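Local coordinates for acetyl-CoA acetyltransferase (Mycobacterium smegmatis, PDB 4EGV), which probably has acyltransferase activity as a monomeric thiolase-like protein carrying an additional C-terminal domain, at residues A[307-311]-A[444-448]; A[454-460]-A[472-478]. All coordinates share one frame; numbering follows the deposited sequence.

Contact 1: residues A[307-311]-A[444-448]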
loop_
_atom_site.group_PDB
_atom_site.type_symbol
_atom_site.label_atom_id
_atom_site.label_comp_id
_atom_site.label_asym_id
_atom_site.label_seq_id
_atom_site.Cartn_x
_atom_site.Cartn_y
_atom_site.Cartn_z
ATOM N N LEU A 307 13.692 2.530 8.588
ATOM C CA LEU A 307 12.875 3.043 9.636
ATOM C C LEU A 307 13.627 3.854 10.663
ATOM O O LEU A 307 13.241 4.879 10.973
ATOM C CB LEU A 307 12.048 1.932 10.261
ATOM C CG LEU A 307 11.179 2.325 11.427
ATOM C CD1 LEU A 307 10.255 3.387 11.020
ATOM C CD2 LEU A 307 10.436 1.129 11.904
ATOM N N LEU A 308 14.724 3.474 11.197
ATOM C CA LEU A 308 15.277 4.338 12.238
ATOM C C LEU A 308 16.058 5.606 11.800
ATOM O O LEU A 308 16.547 6.359 12.636
ATOM C CB LEU A 308 16.183 3.463 13.037
ATOM C CG LEU A 308 15.742 2.642 14.240
ATOM C CD1 LEU A 308 14.474 3.011 14.949
ATOM C CD2 LEU A 308 16.103 1.173 14.174
ATOM N N GLU A 309 16.206 5.805 10.496
ATOM C CA GLU A 309 16.934 6.946 9.943
ATOM C C GLU A 309 15.997 8.133 9.684
ATOM O O GLU A 309 16.447 9.266 9.560
ATOM C CB GLU A 309 17.642 6.537 8.638
ATOM C CG GLU A 309 18.953 5.728 8.797
ATOM C CD GLU A 309 19.500 5.108 7.467
ATOM O OE1 GLU A 309 18.940 5.343 6.349
ATOM O OE2 GLU A 309 20.519 4.373 7.552
ATOM N N ARG A 310 14.693 7.856 9.613
ATOM C CA ARG A 310 13.658 8.836 9.224
ATOM C C ARG A 310 13.539 9.994 10.195
ATOM O O ARG A 310 13.516 9.785 11.409
ATOM C CB ARG A 310 12.281 8.169 9.051
ATOM C CG ARG A 310 12.251 7.145 7.988
ATOM C CD ARG A 310 10.925 6.476 7.835
ATOM N NE ARG A 310 11.110 5.311 6.976
ATOM C CZ ARG A 310 10.208 4.379 6.725
ATOM N NH1 ARG A 310 8.981 4.451 7.237
ATOM N NH2 ARG A 310 10.560 3.383 5.942
ATOM N N ALA A 311 13.448 11.206 9.643
ATOM C CA ALA A 311 13.370 12.443 10.423
ATOM C C ALA A 311 12.196 12.399 11.426
ATOM O O ALA A 311 12.328 12.746 12.593
ATOM C CB ALA A 311 13.290 13.651 9.499
ATOM N N LYS A 444 20.224 12.064 7.895
ATOM C CA LYS A 444 19.684 10.878 8.540
ATOM C C LYS A 444 19.923 10.984 10.041
ATOM O O LYS A 444 20.989 11.421 10.452
ATOM C CB LYS A 444 20.342 9.622 7.956
ATOM C CG LYS A 444 20.182 9.482 6.428
ATOM C CD LYS A 444 20.726 8.141 5.922
ATOM C CE LYS A 444 22.220 8.185 5.526
ATOM N NZ LYS A 444 22.339 8.087 4.042
ATOM N N VAL A 445 18.921 10.618 10.847
ATOM C CA VAL A 445 19.038 10.533 12.318
ATOM C C VAL A 445 20.025 9.416 12.687
ATOM O O VAL A 445 20.053 8.366 12.036
ATOM C CB VAL A 445 17.653 10.302 12.990
ATOM C CG1 VAL A 445 17.766 10.138 14.482
ATOM C CG2 VAL A 445 16.690 11.405 12.667
ATOM N N ALA A 446 20.852 9.671 13.702
ATOM C CA ALA A 446 21.945 8.768 14.071
ATOM C C ALA A 446 21.449 7.635 14.970
ATOM O O ALA A 446 20.536 7.827 15.753
ATOM C CB ALA A 446 23.087 9.543 14.733
ATOM N N ILE A 447 22.042 6.454 14.825
ATOM C CA ILE A 447 21.652 5.251 15.576
ATOM C C ILE A 447 22.849 4.764 16.427
ATOM O O ILE A 447 23.986 4.694 15.948
ATOM C CB ILE A 447 21.161 4.087 14.625
ATOM C CG1 ILE A 447 20.114 4.585 13.622
ATOM C CG2 ILE A 447 20.600 2.916 15.431
ATOM C CD1 ILE A 447 20.221 3.957 12.254
ATOM N N THR A 448 22.589 4.471 17.694
ATOM C CA THR A 448 23.547 3.769 18.521
ATOM C C THR A 448 22.984 2.373 18.716
ATOM O O THR A 448 22.006 2.199 19.448
ATOM C CB THR A 448 23.721 4.441 19.908
ATOM O OG1 THR A 448 23.756 5.867 19.756
ATOM C CG2 THR A 448 25.005 3.952 20.612
#
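Val-445 makes the one hydrogen bond between 307-311 and 444-448: its backbone N donates to Glu-309 O at 3.1 Å, with 161° at the hydrogen. Glu-309 and Val-445 are also the nearest CA pair, at 4.8 Å. Around this point lies the better buried part of the contact, where Val-445 and the backbone of Glu-309 cover each other beside the buried Leu-308. With CG1 of Val-445 anti to the backbone N (chi1 177°), CG2 is turned back beside that N and reaches Arg-310 O at 3.8 Å. Leu-308 offers its CB to Ile-447 CG1 at 4.1 Å, while CD1 of Ile-447 also lies against CG of Glu-309, the two side chains crossing at about a right angle. Both segments are irregular: 307-311 belongs to the loop between strand 294-303 and helix 317-330 of the thiolase part, and 444-448 to the loop between helix 432-440 and strand 453-463, within the sequence range of the additional C-terminal domain. Arg-482 of that domain binds Leu-308 O and Arg-310 O through NH1 and pairs its backbone with Ala-446 and Thr-448, so one residue grips both segments. Arg-310 itself turns away, its NE bonded to Pro-305 O and NH1 to Ile-411 O. The solvent side is formed by the partly exposed Glu-309 side chain and the exposed Lys-444, which run side by side in the same direction. Here Glu-309 OE1 lies beside the methylene CD of Lys-444, but the lysine bends at chi3 (-90°) and NZ stays 4.9 Å from Glu-309 OE1, a separation at which opposite charges may still attract without forming a salt bridge.

Contact 2: residues A[454-460]-A[472-478]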
loop_
_atom_site.group_PDB
_atom_site.type_symbol
_atom_site.label_atom_id
_atom_site.label_comp_id
_atom_site.label_asym_id
_atom_site.label_seq_id
_atom_site.Cartn_x
_atom_site.Cartn_y
_atom_site.Cartn_z
ATOM N N THR A 454 20.722 6.321 29.909
ATOM C CA THR A 454 19.392 6.826 30.166
ATOM C C THR A 454 18.833 7.495 28.902
ATOM O O THR A 454 19.525 8.263 28.216
ATOM C CB THR A 454 19.364 7.770 31.418
ATOM O OG1 THR A 454 18.009 8.134 31.707
ATOM C CG2 THR A 454 20.214 9.046 31.219
ATOM N N GLY A 455 17.577 7.189 28.602
ATOM C CA GLY A 455 16.966 7.631 27.374
ATOM C C GLY A 455 15.518 7.980 27.530
ATOM O O GLY A 455 14.927 7.765 28.570
ATOM N N THR A 456 14.964 8.535 26.461
ATOM C CA THR A 456 13.552 8.933 26.363
ATOM C C THR A 456 12.826 8.037 25.341
ATOM O O THR A 456 13.375 7.693 24.293
ATOM C CB THR A 456 13.425 10.468 25.972
ATOM O OG1 THR A 456 14.154 11.274 26.907
ATOM C CG2 THR A 456 11.945 10.964 25.913
ATOM N N ILE A 457 11.597 7.649 25.676
ATOM C CA ILE A 457 10.729 6.913 24.759
ATOM C C ILE A 457 10.253 7.838 23.617
ATOM O O ILE A 457 9.643 8.874 23.868
ATOM C CB ILE A 457 9.549 6.302 25.510
ATOM C CG1 ILE A 457 10.051 5.219 26.455
ATOM C CG2 ILE A 457 8.567 5.726 24.544
ATOM C CD1 ILE A 457 9.000 4.621 27.326
ATOM N N GLU A 458 10.560 7.488 22.366
ATOM C CA GLU A 458 10.039 8.266 21.243
ATOM C C GLU A 458 8.766 7.623 20.704
ATOM O O GLU A 458 7.793 8.310 20.396
ATOM C CB GLU A 458 11.089 8.469 20.140
ATOM C CG GLU A 458 10.712 9.590 19.180
ATOM C CD GLU A 458 11.660 9.742 18.014
ATOM O OE1 GLU A 458 12.706 9.074 18.007
ATOM O OE2 GLU A 458 11.352 10.514 17.092
ATOM N N THR A 459 8.799 6.298 20.618
ATOM C CA THR A 459 7.650 5.494 20.228
ATOM C C THR A 459 7.790 4.057 20.764
ATOM O O THR A 459 8.829 3.654 21.267
ATOM C CB THR A 459 7.406 5.557 18.708
ATOM O OG1 THR A 459 6.182 4.898 18.377
ATOM C CG2 THR A 459 8.555 4.951 17.956
ATOM N N TYR A 460 6.707 3.307 20.669
ATOM C CA TYR A 460 6.559 2.044 21.355
ATOM C C TYR A 460 5.475 1.213 20.672
ATOM O O TYR A 460 4.620 1.716 19.930
ATOM C CB TYR A 460 6.167 2.285 22.830
ATOM C CG TYR A 460 4.777 2.880 23.003
ATOM C CD1 TYR A 460 3.675 2.072 23.296
ATOM C CD2 TYR A 460 4.564 4.253 22.855
ATOM C CE1 TYR A 460 2.402 2.605 23.437
ATOM C CE2 TYR A 460 3.285 4.806 22.997
ATOM C CZ TYR A 460 2.201 3.968 23.294
ATOM O OH TYR A 460 0.938 4.503 23.429
ATOM N N ILE A 472 8.111 -3.101 22.689
ATOM C CA ILE A 472 9.206 -2.707 21.829
ATOM C C ILE A 472 9.252 -1.201 21.869
ATOM O O ILE A 472 8.226 -0.523 21.736
ATOM C CB ILE A 472 8.978 -3.125 20.380
ATOM C CG1 ILE A 472 8.428 -4.569 20.278
ATOM C CG2 ILE A 472 10.211 -2.835 19.555
ATOM C CD1 ILE A 472 9.420 -5.677 20.168
ATOM N N ILE A 473 10.447 -0.676 22.065
ATOM C CA ILE A 473 10.623 0.746 22.220
ATOM C C ILE A 473 11.657 1.263 21.217
ATOM O O ILE A 473 12.682 0.630 20.991
ATOM C CB ILE A 473 11.027 1.076 23.686
ATOM C CG1 ILE A 473 9.973 0.549 24.651
ATOM C CG2 ILE A 473 11.276 2.594 23.892
ATOM C CD1 ILE A 473 10.125 1.033 26.067
ATOM N N ILE A 474 11.366 2.403 20.598
ATOM C CA ILE A 474 12.406 3.229 20.000
ATOM C C ILE A 474 12.625 4.400 20.934
ATOM O O ILE A 474 11.692 5.108 21.277
ATOM C CB ILE A 474 12.023 3.738 18.610
ATOM C CG1 ILE A 474 11.954 2.596 17.596
ATOM C CG2 ILE A 474 13.014 4.792 18.130
ATOM C CD1 ILE A 474 11.099 2.889 16.419
ATOM N N GLY A 475 13.868 4.611 21.288
ATOM C CA GLY A 475 14.237 5.668 22.192
ATOM C C GLY A 475 15.244 6.655 21.690
ATOM O O GLY A 475 15.761 6.544 20.627
ATOM N N ARG A 476 15.500 7.649 22.493
ATOM C CA ARG A 476 16.408 8.693 22.149
ATOM C C ARG A 476 17.359 8.702 23.281
ATOM O O ARG A 476 16.973 8.441 24.381
ATOM C CB ARG A 476 15.673 10.003 22.240
ATOM C CG ARG A 476 15.298 10.681 20.994
ATOM C CD ARG A 476 16.056 10.292 19.791
ATOM N NE ARG A 476 15.257 10.725 18.675
ATOM C CZ ARG A 476 15.624 11.623 17.793
ATOM N NH1 ARG A 476 16.821 12.149 17.846
ATOM N NH2 ARG A 476 14.799 11.983 16.862
ATOM N N LEU A 477 18.598 9.075 23.067
ATOM C CA LEU A 477 19.436 9.383 24.212
ATOM C C LEU A 477 19.599 10.882 24.483
ATOM O O LEU A 477 18.877 11.707 23.960
ATOM C CB LEU A 477 20.788 8.748 24.058
ATOM C CG LEU A 477 20.739 7.256 24.120
ATOM C CD1 LEU A 477 21.984 6.765 23.553
ATOM C CD2 LEU A 477 20.615 6.842 25.518
ATOM N N ASP A 478 20.575 11.214 25.310
ATOM C CA ASP A 478 20.958 12.581 25.527
ATOM C C ASP A 478 21.685 13.056 24.278
ATOM O O ASP A 478 21.399 14.092 23.743
ATOM C CB ASP A 478 21.861 12.656 26.739
ATOM C CG ASP A 478 21.155 12.298 28.023
ATOM O OD1 ASP A 478 19.968 12.583 28.144
ATOM O OD2 ASP A 478 21.797 11.748 28.929
#
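Glu-458 and Thr-459 both direct their backbone N-H to one acceptor, Ile-474 O, at 2.9 Å from Glu-458 N and 3.2 Å from Thr-459 N. Ile-474 N returns a bond to Thr-459 O, and Thr-456 with Arg-476 forms the other hydrogen-bonded pair, whose Arg-476 N to Thr-456 O distance is 2.8 Å. Between these pairs the register slips by one residue. Glu-458 leans over the partner strand, and its extended chain, with CG anti to the backbone N (chi1 -163°), carries OE1 to Arg-476 NE at 3.1 Å. This salt bridge is straight at the hydrogen (165°) and near the guanidinium plane, yet it meets OE1 from well above the carboxylate plane. Beside it, Thr-459 CG2 lies alongside Ile-474 CD1 at 3.6 Å. On the face opposite Thr-459 and Ile-474, Ile-457 CG1 meets Ile-473 CG2 at 3.9 Å. Farther out, Arg-482 NE gives Glu-458 OE1 a second cationic partner. Helix 191-206 packs against Thr-459 and Ile-474, Leu-197 O binding Thr-459 OG1, while helix 490-498 covers Ile-473. Two residues opposed to one, within a hairpin of the five-stranded antiparallel sheet of the C-terminal domain, define a classic beta bulge.

Overall arrangement
From the N terminus, the chain first builds most of the thiolase-fold sheet, then passes through 307-311 after strand 294-303. Contact 1 closes a loop of 132 residues when 444-448 returns to it, tying a thiolase-fold loop to the loop before strand 453-463. Contact 2 follows in series, neither nested in contact 1 nor crossing it: strands 453-463 and 470-476 form a local hairpin, with 11 residues between the closest ends of the two segments. The two centres are about 12 Å apart. Leu-308 CD1 packs on Ile-474 CG1 at 3.7 Å, joining that thiolase-fold loop directly to the hairpin, and Val-445 adds packing against Arg-476.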